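Local coordinates for type III effector HopU1 (Pseudomonas syringae pv. tomato, PDB 3U0J), which probably acts as a mono-ADP-ribosyltransferase effector in plant cells, moving ADP-ribose from NAD+ onto arginine side chains of target proteins, at residues F50-H55 with L63-L68; A58-L63 with A100-S105; S93-H98 with S153-L158; R118-Y123 with P146-L151. All blocks are in the same frame, centred on the assembly; numbering follows the deposited sequence.

Contact 1 (F50-H55 with L63-L68); sequences FAARLH and LSIDDL
I65 lays its forked side chain against A51 and A52, so that one branched residue serves two neighbouring alanines. Its CG1 branch takes the first of them, with I65 CG1 3.7 Å from A51 CB, and the CD1 methyl beyond it stays alongside the same methyl. The other branch leans on backbone, I65 CG2 lying 3.7 Å from A52 CA. With CG1 anti to the backbone N (chi1 -173°), the fork straddles the pair, one prong for each alanine.

Next to this apolar touch a water joins the main chains. It donates to A51 O at 2.9 Å and accepts from I65 N at 3.0 Å, giving a partner to an amide in the first turn of helix 65-71. That turn is a worked example of the capping box: S64 occupies the N-cap position, S64 N donates to D67 OD2 over 3.0 Å, and D67 N returns a weak bond to S64 OG. The carboxylate oxygen is met on its anti side, with the donor 32° out of the plane.

A51 O is also the acceptor for L54 N, three residues further along the chain. Further out, Y48 and F47 of helix 41-52 and S93 of helix 89-99 touch I65 as well, while D66 OD1 is hydrogen-bonded to Y48 OH.

Contact 2 (A58-L63 with A100-S105); sequences AQCFGL and AQDYSS
Y103 reaches out of strand 103-108 to hold the backbone of L63. The bond from Y103 OH to L63 O is 2.8 Å long and meets the oxygen on a lone pair in the carbonyl plane, at a C=O...donor angle of 139°. L63 O lies at the edge of the phenol ring, in its plane. Because Y103 CG stands anti to its own carbonyl carbon (chi1 -46°), the ring folds back beside D102, whose CB sits over the centre of one face, and the hydroxyl arrives at the loop 58-63.

D102 and C60 make the second touch. C60 SG, placed between its backbone N and carbonyl carbon by a chi1 of 85°, hangs over the flat of the D102 carboxylate. Its shortest approach is 3.6 Å, from C60 SG to D102 CG, and both carboxylate oxygens are almost as near.

Between the two touches lies a water. It accepts from L63 N at 2.9 Å, and donates to Y103 OH at 2.8 Å and to D102 OD2 at 3.2 Å. The loop thus packs beside the three-stranded antiparallel sheet, in which 103-108 is the middle strand; D102 and S104 make backbone bonds to D57 and H55.

Chemically, the phenol hydroxyl is both donor and acceptor, the water spends both of its protons, and the backbone N and O of L63 both have partners, whereas the thiol meets the carboxylate by van der Waals contact.

Contact 3 (S93-H98 with S153-L158); sequences SAIYMH and SALNRL
Flanking the apolar meeting of I95 with A154 and L158, one carboxylate oxygen is gripped twice: E91 OE2, on the same helix as I95, forms a salt bridge with R157 NE and a hydrogen bond with S153 OG. Both partners belong to helix 145-162, so this polar link and the apolar one join the same two helices. S153 OG has a further bond with S39 N.

The apolar part turns on a single side chain. I95 CG1 is anti to the carbonyl carbon (chi1 -70°) and CD1 continues the extension, which sends a straight arm across to the other helix. Its terminal methyl comes down beside the small A154, with I95 CD1 3.9 Å from A154 CB. The same methyl meets L158 tip to tip, I95 CD1 lying 3.8 Å from L158 CD1. L155 adds only a loose flank, its CD2 4.5 Å from I95 CG1.

A154 and L158 are one helical turn apart, linked by the backbone bond from L158 N to A154 O, and therefore present a short ridge on which the isoleucine arm rests. The axes of the two short helical segments are 10.2 Å apart at their closest, a gap that the isoleucine spans, and their N-to-C directions differ by 117°.

Around this buried crossing, F47 of helix 41-52 covers S93 and A94, I65 and L68 of helix 65-71 press on S93, and S233 of a loop touches I95. Helix 89-99 is thereby sandwiched among helices, with helix 145-162 on the side of I95.

Contact 4 (R118-Y123 with P146-L151); sequences REVNNY and PHIKML
V120 and I148 run antiparallel to each other, flank against flank, with V120 CG1 4.0 Å from I148 CG1. V120 CG1 lies anti to the backbone N (chi1 164°), which turns the two valine methyls to different partners: CG1 to the isoleucine, CG2 to the imidazole of H147. In the latter pair the side chains meet at a slant, V120 CG2 being 4.0 Å from H147 CD2.

The third pairing is set nearly square. I148 stretches its chain so that CD1 reaches the ring of Y123, and the isoleucine lies roughly perpendicular to the tyrosine side chain; I148 CD1 is 3.8 Å from Y123 CE1 and hardly farther from CD1 of the same ring. I148 is therefore held on two fronts, its CG1 beside the valine and its terminal methyl beside the phenol ring.

Both aromatic residues keep their polar ends for partners elsewhere. H147 NE2 is hydrogen-bonded to H98 ND1 of helix 89-99, their rings meeting with planes only about 20° apart, and Y123 OH bonds with D141 N and H140 ND1. The bond to H98 probably helps to set the rotation of the imidazole, while those at Y123 OH hold the far end of the phenol in place.

The short axes come within 11.2 Å and cross at -87°, so each helix offers only about one turn to the other. This is a near-perpendicular helix-helix crossing in the buried helical part of the protein, consistent with the helical region that accompanies the mixed beta-sheet core of mono-ADP-ribosyltransferases.

The four contacts form two neighbouring pairs within the mainly helical part of the chain, together with its small antiparallel sheet. Contacts 1 and 2, with centres about 10 Å apart, share L63 and interlock along the sequence, their segments alternating; they lie toward the periphery, about 19 and 17 Å from the chain's centre. Contacts 3 and 4, about 11 Å apart between centres, both use helix 145-162 and sit deeper, each about 9 Å from that centre, with contact 4 nested inside the loop that contact 3 closes. Y96 and M97 of helix 89-99 bridge the pairs by touching L63, L68 and Y103. Contact 3 thus packs the N-terminal helices and small sheet together with the later helices.

Contact 1 (F50-H55 with L63-L68)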
loop_
_atom_site.group_PDB
_atom_site.type_symbol
_atom_site.label_atom_id
_atom_site.label_comp_id
_atom_site.label_asym_id
_atom_site.label_seq_id
_atom_site.Cartn_x
_atom_site.Cartn_y
_atom_site.Cartn_z
ATOM N N PHE A 50 -9.136 17.030 0.476
ATOM C CA PHE A 50 -8.345 16.364 1.495
ATOM C C PHE A 50 -6.898 16.564 1.178
ATOM O O PHE A 50 -6.116 16.976 2.041
ATOM C CB PHE A 50 -8.631 14.858 1.533
ATOM C CG PHE A 50 -7.540 14.037 2.200
ATOM C CD1 PHE A 50 -7.486 13.903 3.583
ATOM C CD2 PHE A 50 -6.570 13.397 1.445
ATOM C CE1 PHE A 50 -6.475 13.143 4.203
ATOM C CE2 PHE A 50 -5.568 12.645 2.057
ATOM C CZ PHE A 50 -5.531 12.518 3.442
ATOM N N ALA A 51 -6.542 16.260 -0.066
ATOM C CA ALA A 51 -5.149 16.258 -0.476
ATOM C C ALA A 51 -4.582 17.663 -0.533
ATOM O O ALA A 51 -3.354 17.861 -0.458
ATOM C CB ALA A 51 -4.991 15.567 -1.825
ATOM N N ALA A 52 -5.473 18.639 -0.679
ATOM C CA ALA A 52 -5.028 20.004 -0.902
ATOM C C ALA A 52 -4.499 20.547 0.400
ATOM O O ALA A 52 -3.699 21.483 0.416
ATOM C CB ALA A 52 -6.159 20.864 -1.418
ATOM N N ARG A 53 -4.947 19.941 1.492
ATOM C CA ARG A 53 -4.536 20.355 2.828
ATOM C C ARG A 53 -3.267 19.678 3.330
ATOM O O ARG A 53 -2.716 20.099 4.339
ATOM C CB ARG A 53 -5.663 20.125 3.839
ATOM C CG ARG A 53 -6.680 21.266 3.930
ATOM C CD ARG A 53 -7.577 21.070 5.164
ATOM N NE ARG A 53 -8.051 19.686 5.228
ATOM C CZ ARG A 53 -9.241 19.283 4.787
ATOM N NH1 ARG A 53 -10.095 20.169 4.274
ATOM N NH2 ARG A 53 -9.579 17.998 4.869
ATOM N N LEU A 54 -2.809 18.633 2.645
ATOM C CA LEU A 54 -1.582 17.958 3.057
ATOM C C LEU A 54 -0.374 18.887 2.963
ATOM O O LEU A 54 -0.304 19.763 2.116
ATOM C CB LEU A 54 -1.318 16.711 2.207
ATOM C CG LEU A 54 -2.339 15.573 2.203
ATOM C CD1 LEU A 54 -1.938 14.465 1.203
ATOM C CD2 LEU A 54 -2.465 15.028 3.579
ATOM N N HIS A 55 0.595 18.678 3.830
ATOM C CA HIS A 55 1.831 19.404 3.730
ATOM C C HIS A 55 2.796 18.628 2.870
ATOM O O HIS A 55 2.905 17.406 2.983
ATOM C CB HIS A 55 2.404 19.630 5.124
ATOM C CG HIS A 55 1.526 20.475 5.984
ATOM N ND1 HIS A 55 0.695 19.944 6.944
ATOM C CD2 HIS A 55 1.300 21.809 5.985
ATOM C CE1 HIS A 55 0.012 20.917 7.524
ATOM N NE2 HIS A 55 0.360 22.058 6.955
ATOM N N LEU A 63 5.457 17.689 -5.041
ATOM C CA LEU A 63 4.345 17.852 -5.958
ATOM C C LEU A 63 3.054 18.018 -5.201
ATOM O O LEU A 63 2.685 17.129 -4.434
ATOM C CB LEU A 63 4.209 16.619 -6.834
ATOM C CG LEU A 63 5.323 16.451 -7.859
ATOM C CD1 LEU A 63 5.040 15.241 -8.739
ATOM C CD2 LEU A 63 5.458 17.716 -8.696
ATOM N N SER A 64 2.350 19.128 -5.430
ATOM C CA SER A 64 1.060 19.344 -4.786
ATOM C C SER A 64 -0.049 18.573 -5.494
ATOM O O SER A 64 0.151 17.969 -6.553
ATOM C CB SER A 64 0.707 20.825 -4.754
ATOM O OG SER A 64 0.567 21.335 -6.070
ATOM N N ILE A 65 -1.230 18.584 -4.905
ATOM C CA ILE A 65 -2.318 17.870 -5.518
ATOM C C ILE A 65 -2.570 18.455 -6.908
ATOM O O ILE A 65 -2.901 17.730 -7.834
ATOM C CB ILE A 65 -3.589 17.880 -4.630
ATOM C CG1 ILE A 65 -4.677 16.978 -5.219
ATOM C CG2 ILE A 65 -4.114 19.288 -4.456
ATOM C CD1 ILE A 65 -4.203 15.580 -5.602
ATOM N N ASP A 66 -2.399 19.764 -7.065
ATOM C CA ASP A 66 -2.604 20.370 -8.376
ATOM C C ASP A 66 -1.546 19.843 -9.345
ATOM O O ASP A 66 -1.869 19.383 -10.433
ATOM C CB ASP A 66 -2.576 21.894 -8.309
ATOM C CG ASP A 66 -3.798 22.477 -7.619
ATOM O OD1 ASP A 66 -4.830 21.772 -7.547
ATOM O OD2 ASP A 66 -3.727 23.639 -7.153
ATOM N N ASP A 67 -0.281 19.894 -8.947
ATOM C CA ASP A 67 0.760 19.266 -9.745
ATOM C C ASP A 67 0.425 17.809 -10.095
ATOM O O ASP A 67 0.697 17.350 -11.204
ATOM C CB ASP A 67 2.097 19.314 -9.013
ATOM C CG ASP A 67 2.563 20.720 -8.738
ATOM O OD1 ASP A 67 2.259 21.623 -9.558
ATOM O OD2 ASP A 67 3.248 20.910 -7.701
ATOM N N LEU A 68 -0.147 17.066 -9.157
ATOM C CA LEU A 68 -0.456 15.671 -9.446
ATOM C C LEU A 68 -1.645 15.550 -10.382
ATOM O O LEU A 68 -1.615 14.769 -11.344
ATOM C CB LEU A 68 -0.722 14.890 -8.171
ATOM C CG LEU A 68 0.541 14.676 -7.352
ATOM C CD1 LEU A 68 0.178 13.989 -6.056
ATOM C CD2 LEU A 68 1.574 13.887 -8.152
HETATM O O HOH W 1 -1.225 19.230 -1.935
#

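Contact 2 (A58-L63 with A100-S105)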
loop_
_atom_site.group_PDB
_atom_site.type_symbol
_atom_site.label_atom_id
_atom_site.label_comp_id
_atom_site.label_asym_id
_atom_site.label_seq_id
_atom_site.Cartn_x
_atom_site.Cartn_y
_atom_site.Cartn_z
ATOM N N ALA A 58 9.194 20.423 2.030
ATOM C CA ALA A 58 9.868 21.485 1.285
ATOM C C ALA A 58 11.332 21.144 0.956
ATOM O O ALA A 58 11.908 21.677 -0.003
ATOM C CB ALA A 58 9.765 22.818 2.033
ATOM N N GLN A 59 11.928 20.253 1.743
ATOM C CA GLN A 59 13.330 19.884 1.543
ATOM C C GLN A 59 13.498 18.964 0.344
ATOM O O GLN A 59 14.573 18.416 0.112
ATOM C CB GLN A 59 13.923 19.242 2.810
ATOM C CG GLN A 59 13.818 20.118 4.059
ATOM C CD GLN A 59 14.071 21.604 3.765
ATOM O OE1 GLN A 59 14.947 21.959 2.959
ATOM N NE2 GLN A 59 13.298 22.476 4.418
ATOM N N CYS A 60 12.428 18.789 -0.419
ATOM C CA CYS A 60 12.501 17.965 -1.614
ATOM C C CYS A 60 11.812 18.696 -2.770
ATOM O O CYS A 60 11.267 19.784 -2.583
ATOM C CB CYS A 60 11.869 16.589 -1.356
ATOM S SG CYS A 60 10.042 16.482 -1.575
ATOM N N PHE A 61 11.844 18.117 -3.965
ATOM C CA PHE A 61 11.058 18.671 -5.057
ATOM C C PHE A 61 9.611 18.141 -5.009
ATOM O O PHE A 61 9.254 17.167 -5.682
ATOM C CB PHE A 61 11.708 18.402 -6.417
ATOM C CG PHE A 61 11.085 19.180 -7.529
ATOM C CD1 PHE A 61 11.374 20.537 -7.686
ATOM C CD2 PHE A 61 10.181 18.574 -8.396
ATOM C CE1 PHE A 61 10.792 21.284 -8.700
ATOM C CE2 PHE A 61 9.589 19.308 -9.416
ATOM C CZ PHE A 61 9.896 20.675 -9.567
ATOM N N GLY A 62 8.786 18.795 -4.202
ATOM C CA GLY A 62 7.477 18.278 -3.875
ATOM C C GLY A 62 6.412 18.603 -4.887
ATOM O O GLY A 62 6.454 19.658 -5.512
ATOM N N LEU A 63 5.457 17.689 -5.041
ATOM C CA LEU A 63 4.345 17.852 -5.958
ATOM C C LEU A 63 3.054 18.018 -5.201
ATOM O O LEU A 63 2.685 17.129 -4.434
ATOM C CB LEU A 63 4.209 16.619 -6.834
ATOM C CG LEU A 63 5.323 16.451 -7.859
ATOM C CD1 LEU A 63 5.040 15.241 -8.739
ATOM C CD2 LEU A 63 5.458 17.716 -8.696
ATOM N N ALA A 100 4.647 7.701 -1.402
ATOM C CA ALA A 100 5.640 8.748 -1.226
ATOM C C ALA A 100 5.982 8.952 0.233
ATOM O O ALA A 100 5.306 8.458 1.126
ATOM C CB ALA A 100 5.147 10.060 -1.829
ATOM N N GLN A 101 7.027 9.726 0.466
ATOM C CA GLN A 101 7.516 9.946 1.808
ATOM C C GLN A 101 7.385 11.426 2.133
ATOM O O GLN A 101 7.853 11.852 3.183
ATOM C CB GLN A 101 8.987 9.548 1.865
ATOM C CG GLN A 101 9.369 8.606 2.980
ATOM C CD GLN A 101 8.832 7.177 2.795
ATOM O OE1 GLN A 101 8.726 6.662 1.669
ATOM N NE2 GLN A 101 8.510 6.526 3.919
ATOM N N ASP A 102 6.749 12.198 1.242
ATOM C CA ASP A 102 6.762 13.660 1.315
ATOM C C ASP A 102 5.534 14.335 1.846
ATOM O O ASP A 102 5.533 15.553 1.939
ATOM C CB ASP A 102 6.923 14.275 -0.060
ATOM C CG ASP A 102 7.942 13.585 -0.891
ATOM O OD1 ASP A 102 8.961 13.134 -0.310
ATOM O OD2 ASP A 102 7.718 13.507 -2.126
ATOM N N TYR A 103 4.466 13.597 2.129
ATOM C CA TYR A 103 3.230 14.244 2.592
ATOM C C TYR A 103 2.916 13.843 4.022
ATOM O O TYR A 103 3.156 12.701 4.423
ATOM C CB TYR A 103 2.039 13.915 1.675
ATOM C CG TYR A 103 2.384 14.064 0.230
ATOM C CD1 TYR A 103 2.308 15.290 -0.382
ATOM C CD2 TYR A 103 2.840 12.992 -0.511
ATOM C CE1 TYR A 103 2.646 15.448 -1.688
ATOM C CE2 TYR A 103 3.182 13.141 -1.826
ATOM C CZ TYR A 103 3.080 14.378 -2.413
ATOM O OH TYR A 103 3.417 14.569 -3.732
ATOM N N SER A 104 2.389 14.794 4.786
ATOM C CA SER A 104 1.867 14.509 6.107
ATOM C C SER A 104 0.652 15.393 6.361
ATOM O O SER A 104 0.564 16.521 5.854
ATOM C CB SER A 104 2.945 14.716 7.183
ATOM O OG SER A 104 2.378 14.667 8.481
ATOM N N SER A 105 -0.298 14.872 7.128
ATOM C CA SER A 105 -1.432 15.661 7.586
ATOM C C SER A 105 -0.941 16.806 8.454
ATOM O O SER A 105 -1.590 17.840 8.527
ATOM C CB SER A 105 -2.350 14.797 8.429
ATOM O OG SER A 105 -1.628 14.238 9.514
HETATM O O HOH W 2 6.089 14.949 -4.410
#

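Contact 3 (S93-H98 with S153-L158)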
loop_
_atom_site.group_PDB
_atom_site.type_symbol
_atom_site.label_atom_id
_atom_site.label_comp_id
_atom_site.label_asym_id
_atom_site.label_seq_id
_atom_site.Cartn_x
_atom_site.Cartn_y
_atom_site.Cartn_z
ATOM N N SER A 93 -3.359 9.919 -8.069
ATOM C CA SER A 93 -2.788 10.772 -7.025
ATOM C C SER A 93 -2.792 10.093 -5.653
ATOM O O SER A 93 -1.840 10.222 -4.883
ATOM C CB SER A 93 -3.534 12.114 -6.951
ATOM O OG SER A 93 -3.503 12.781 -8.197
ATOM N N ALA A 94 -3.872 9.383 -5.345
ATOM C CA ALA A 94 -3.961 8.691 -4.081
ATOM C C ALA A 94 -2.874 7.611 -4.046
ATOM O O ALA A 94 -2.174 7.460 -3.046
ATOM C CB ALA A 94 -5.321 8.108 -3.896
ATOM N N ILE A 95 -2.693 6.873 -5.136
ATOM C CA ILE A 95 -1.629 5.875 -5.127
ATOM C C ILE A 95 -0.275 6.562 -4.954
ATOM O O ILE A 95 0.520 6.190 -4.092
ATOM C CB ILE A 95 -1.577 5.083 -6.414
ATOM C CG1 ILE A 95 -2.775 4.158 -6.537
ATOM C CG2 ILE A 95 -0.290 4.294 -6.477
ATOM C CD1 ILE A 95 -2.903 3.598 -7.928
ATOM N N TYR A 96 -0.019 7.565 -5.785
ATOM C CA TYR A 96 1.234 8.310 -5.710
ATOM C C TYR A 96 1.506 8.776 -4.281
ATOM O O TYR A 96 2.555 8.474 -3.719
ATOM C CB TYR A 96 1.205 9.511 -6.658
ATOM C CG TYR A 96 2.514 10.269 -6.751
ATOM C CD1 TYR A 96 2.851 11.231 -5.810
ATOM C CD2 TYR A 96 3.401 10.040 -7.796
ATOM C CE1 TYR A 96 4.049 11.941 -5.898
ATOM C CE2 TYR A 96 4.592 10.739 -7.900
ATOM C CZ TYR A 96 4.920 11.687 -6.953
ATOM O OH TYR A 96 6.119 12.381 -7.046
ATOM N N MET A 97 0.550 9.498 -3.698
ATOM C CA MET A 97 0.735 10.102 -2.384
ATOM C C MET A 97 0.952 9.042 -1.318
ATOM O O MET A 97 1.685 9.268 -0.357
ATOM C CB MET A 97 -0.445 10.989 -2.010
ATOM C CG MET A 97 -0.482 12.288 -2.779
ATOM S SD MET A 97 -1.946 13.266 -2.419
ATOM C CE MET A 97 -1.158 14.856 -2.457
ATOM N N HIS A 98 0.346 7.877 -1.498
ATOM C CA HIS A 98 0.538 6.787 -0.541
ATOM C C HIS A 98 1.925 6.123 -0.642
ATOM O O HIS A 98 2.422 5.578 0.350
ATOM C CB HIS A 98 -0.560 5.747 -0.707
ATOM C CG HIS A 98 -0.737 4.856 0.480
ATOM N ND1 HIS A 98 -1.505 5.211 1.566
ATOM C CD2 HIS A 98 -0.264 3.612 0.742
ATOM C CE1 HIS A 98 -1.491 4.228 2.454
ATOM N NE2 HIS A 98 -0.753 3.244 1.974
ATOM N N SER A 153 -10.591 2.484 -4.223
ATOM C CA SER A 153 -11.150 2.564 -5.568
ATOM C C SER A 153 -10.060 2.388 -6.615
ATOM O O SER A 153 -10.240 1.660 -7.582
ATOM C CB SER A 153 -11.881 3.890 -5.790
ATOM O OG SER A 153 -12.446 3.958 -7.091
ATOM N N ALA A 154 -8.925 3.051 -6.414
ATOM C CA ALA A 154 -7.847 2.970 -7.381
ATOM C C ALA A 154 -7.468 1.523 -7.604
ATOM O O ALA A 154 -7.408 1.053 -8.750
ATOM C CB ALA A 154 -6.654 3.753 -6.920
ATOM N N LEU A 155 -7.204 0.813 -6.512
ATOM C CA LEU A 155 -6.778 -0.570 -6.639
ATOM C C LEU A 155 -7.879 -1.392 -7.299
ATOM O O LEU A 155 -7.597 -2.291 -8.071
ATOM C CB LEU A 155 -6.397 -1.156 -5.288
ATOM C CG LEU A 155 -5.458 -0.332 -4.398
ATOM C CD1 LEU A 155 -5.091 -1.119 -3.146
ATOM C CD2 LEU A 155 -4.196 0.134 -5.120
ATOM N N ASN A 156 -9.136 -1.083 -7.013
ATOM C CA ASN A 156 -10.223 -1.837 -7.619
ATOM C C ASN A 156 -10.283 -1.634 -9.142
ATOM O O ASN A 156 -10.321 -2.620 -9.889
ATOM C CB ASN A 156 -11.576 -1.550 -6.940
ATOM C CG ASN A 156 -11.790 -2.371 -5.656
ATOM O OD1 ASN A 156 -11.227 -3.442 -5.498
ATOM N ND2 ASN A 156 -12.625 -1.868 -4.749
ATOM N N ARG A 157 -10.288 -0.369 -9.588
ATOM C CA ARG A 157 -10.220 -0.007 -11.005
ATOM C C ARG A 157 -9.079 -0.763 -11.692
ATOM O O ARG A 157 -9.249 -1.303 -12.774
ATOM C CB ARG A 157 -9.927 1.485 -11.159
ATOM C CG ARG A 157 -11.059 2.414 -11.593
ATOM C CD ARG A 157 -12.078 2.459 -10.547
ATOM N NE ARG A 157 -12.746 3.743 -10.297
ATOM C CZ ARG A 157 -13.971 4.046 -10.729
ATOM N NH1 ARG A 157 -14.621 3.223 -11.541
ATOM N NH2 ARG A 157 -14.541 5.181 -10.366
ATOM N N LEU A 158 -7.903 -0.782 -11.075
ATOM C CA LEU A 158 -6.738 -1.419 -11.696
ATOM C C LEU A 158 -6.806 -2.940 -11.687
ATOM O O LEU A 158 -6.479 -3.584 -12.682
ATOM C CB LEU A 158 -5.431 -0.982 -11.026
ATOM C CG LEU A 158 -4.864 0.420 -11.258
ATOM C CD1 LEU A 158 -3.807 0.750 -10.194
ATOM C CD2 LEU A 158 -4.309 0.593 -12.673
#

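Contact 4 (R118-Y123 with P146-L151)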
loop_
_atom_site.group_PDB
_atom_site.type_symbol
_atom_site.label_atom_id
_atom_site.label_comp_id
_atom_site.label_asym_id
_atom_site.label_seq_id
_atom_site.Cartn_x
_atom_site.Cartn_y
_atom_site.Cartn_z
ATOM N N ARG A 118 1.929 6.070 6.544
ATOM C CA ARG A 118 2.072 5.498 7.873
ATOM C C ARG A 118 0.914 5.843 8.796
ATOM O O ARG A 118 0.442 4.999 9.526
ATOM C CB ARG A 118 3.388 5.920 8.514
ATOM C CG ARG A 118 3.770 5.072 9.714
ATOM C CD ARG A 118 5.140 5.453 10.158
ATOM N NE ARG A 118 6.167 5.105 9.178
ATOM C CZ ARG A 118 6.535 3.854 8.914
ATOM N NH1 ARG A 118 5.922 2.837 9.528
ATOM N NH2 ARG A 118 7.501 3.616 8.030
ATOM N N GLU A 119 0.454 7.087 8.757
ATOM C CA GLU A 119 -0.667 7.488 9.590
ATOM C C GLU A 119 -1.890 6.676 9.205
ATOM O O GLU A 119 -2.633 6.213 10.070
ATOM C CB GLU A 119 -0.942 8.981 9.446
ATOM C CG GLU A 119 -2.126 9.481 10.248
ATOM C CD GLU A 119 -2.314 10.988 10.150
ATOM O OE1 GLU A 119 -1.559 11.642 9.391
ATOM O OE2 GLU A 119 -3.220 11.522 10.843
ATOM N N VAL A 120 -2.079 6.480 7.898
ATOM C CA VAL A 120 -3.240 5.755 7.381
ATOM C C VAL A 120 -3.167 4.275 7.701
ATOM O O VAL A 120 -4.099 3.710 8.257
ATOM C CB VAL A 120 -3.413 5.969 5.861
ATOM C CG1 VAL A 120 -4.350 4.920 5.271
ATOM C CG2 VAL A 120 -3.940 7.364 5.598
ATOM N N ASN A 121 -2.043 3.655 7.362
ATOM C CA ASN A 121 -1.828 2.242 7.651
ATOM C C ASN A 121 -2.007 1.976 9.130
ATOM O O ASN A 121 -2.759 1.080 9.509
ATOM C CB ASN A 121 -0.439 1.796 7.202
ATOM C CG ASN A 121 -0.340 1.628 5.701
ATOM O OD1 ASN A 121 -1.335 1.725 4.987
ATOM N ND2 ASN A 121 0.860 1.373 5.216
ATOM N N ASN A 122 -1.343 2.777 9.964
ATOM C CA ASN A 122 -1.469 2.624 11.401
ATOM C C ASN A 122 -2.911 2.765 11.878
ATOM O O ASN A 122 -3.380 1.972 12.705
ATOM C CB ASN A 122 -0.535 3.580 12.139
ATOM C CG ASN A 122 0.843 2.985 12.341
ATOM O OD1 ASN A 122 1.165 1.962 11.751
ATOM N ND2 ASN A 122 1.657 3.613 13.174
ATOM N N TYR A 123 -3.604 3.773 11.355
ATOM C CA TYR A 123 -5.022 3.969 11.642
ATOM C C TYR A 123 -5.836 2.711 11.312
ATOM O O TYR A 123 -6.561 2.199 12.141
ATOM C CB TYR A 123 -5.586 5.170 10.868
ATOM C CG TYR A 123 -7.090 5.163 10.847
ATOM C CD1 TYR A 123 -7.790 4.571 9.799
ATOM C CD2 TYR A 123 -7.821 5.707 11.894
ATOM C CE1 TYR A 123 -9.176 4.548 9.783
ATOM C CE2 TYR A 123 -9.205 5.682 11.893
ATOM C CZ TYR A 123 -9.878 5.103 10.839
ATOM O OH TYR A 123 -11.256 5.066 10.844
ATOM N N PRO A 146 -11.438 10.095 3.057
ATOM C CA PRO A 146 -11.380 10.472 1.645
ATOM C C PRO A 146 -10.216 9.794 0.928
ATOM O O PRO A 146 -10.341 9.468 -0.237
ATOM C CB PRO A 146 -11.159 11.980 1.698
ATOM C CG PRO A 146 -11.630 12.391 3.013
ATOM C CD PRO A 146 -11.360 11.269 3.938
ATOM N N HIS A 147 -9.106 9.572 1.618
ATOM C CA HIS A 147 -7.950 8.915 1.012
ATOM C C HIS A 147 -8.079 7.390 1.048
ATOM O O HIS A 147 -7.686 6.687 0.107
ATOM C CB HIS A 147 -6.658 9.345 1.714
ATOM C CG HIS A 147 -5.436 8.623 1.233
ATOM N ND1 HIS A 147 -4.713 9.037 0.133
ATOM C CD2 HIS A 147 -4.801 7.522 1.708
ATOM C CE1 HIS A 147 -3.688 8.222 -0.051
ATOM N NE2 HIS A 147 -3.716 7.295 0.892
ATOM N N ILE A 148 -8.610 6.868 2.144
ATOM C CA ILE A 148 -8.730 5.427 2.231
ATOM C C ILE A 148 -9.613 4.964 1.093
ATOM O O ILE A 148 -9.300 3.990 0.403
ATOM C CB ILE A 148 -9.301 4.974 3.580
ATOM C CG1 ILE A 148 -8.268 5.224 4.683
ATOM C CG2 ILE A 148 -9.646 3.520 3.516
ATOM C CD1 ILE A 148 -8.789 5.077 6.090
ATOM N N LYS A 149 -10.697 5.703 0.879
ATOM C CA LYS A 149 -11.672 5.326 -0.122
ATOM C C LYS A 149 -11.068 5.491 -1.499
ATOM O O LYS A 149 -11.214 4.621 -2.344
ATOM C CB LYS A 149 -12.982 6.117 0.026
ATOM C CG LYS A 149 -13.647 5.983 1.400
ATOM C CD LYS A 149 -15.123 6.370 1.364
ATOM C CE LYS A 149 -15.349 7.787 0.809
ATOM N NZ LYS A 149 -16.801 8.107 0.609
ATOM N N MET A 150 -10.364 6.593 -1.726
ATOM C CA MET A 150 -9.816 6.835 -3.048
ATOM C C MET A 150 -8.820 5.742 -3.403
ATOM O O MET A 150 -8.855 5.221 -4.519
ATOM C CB MET A 150 -9.193 8.227 -3.162
ATOM C CG MET A 150 -9.258 8.823 -4.585
ATOM S SD MET A 150 -10.848 8.713 -5.457
ATOM C CE MET A 150 -10.195 8.845 -7.066
ATOM N N LEU A 151 -7.958 5.368 -2.455
ATOM C CA LEU A 151 -6.944 4.342 -2.718
ATOM C C LEU A 151 -7.615 2.997 -2.993
ATOM O O LEU A 151 -7.243 2.281 -3.932
ATOM C CB LEU A 151 -5.980 4.199 -1.546
ATOM C CG LEU A 151 -4.486 4.028 -1.852
ATOM C CD1 LEU A 151 -3.819 3.149 -0.822
ATOM C CD2 LEU A 151 -4.216 3.496 -3.232
#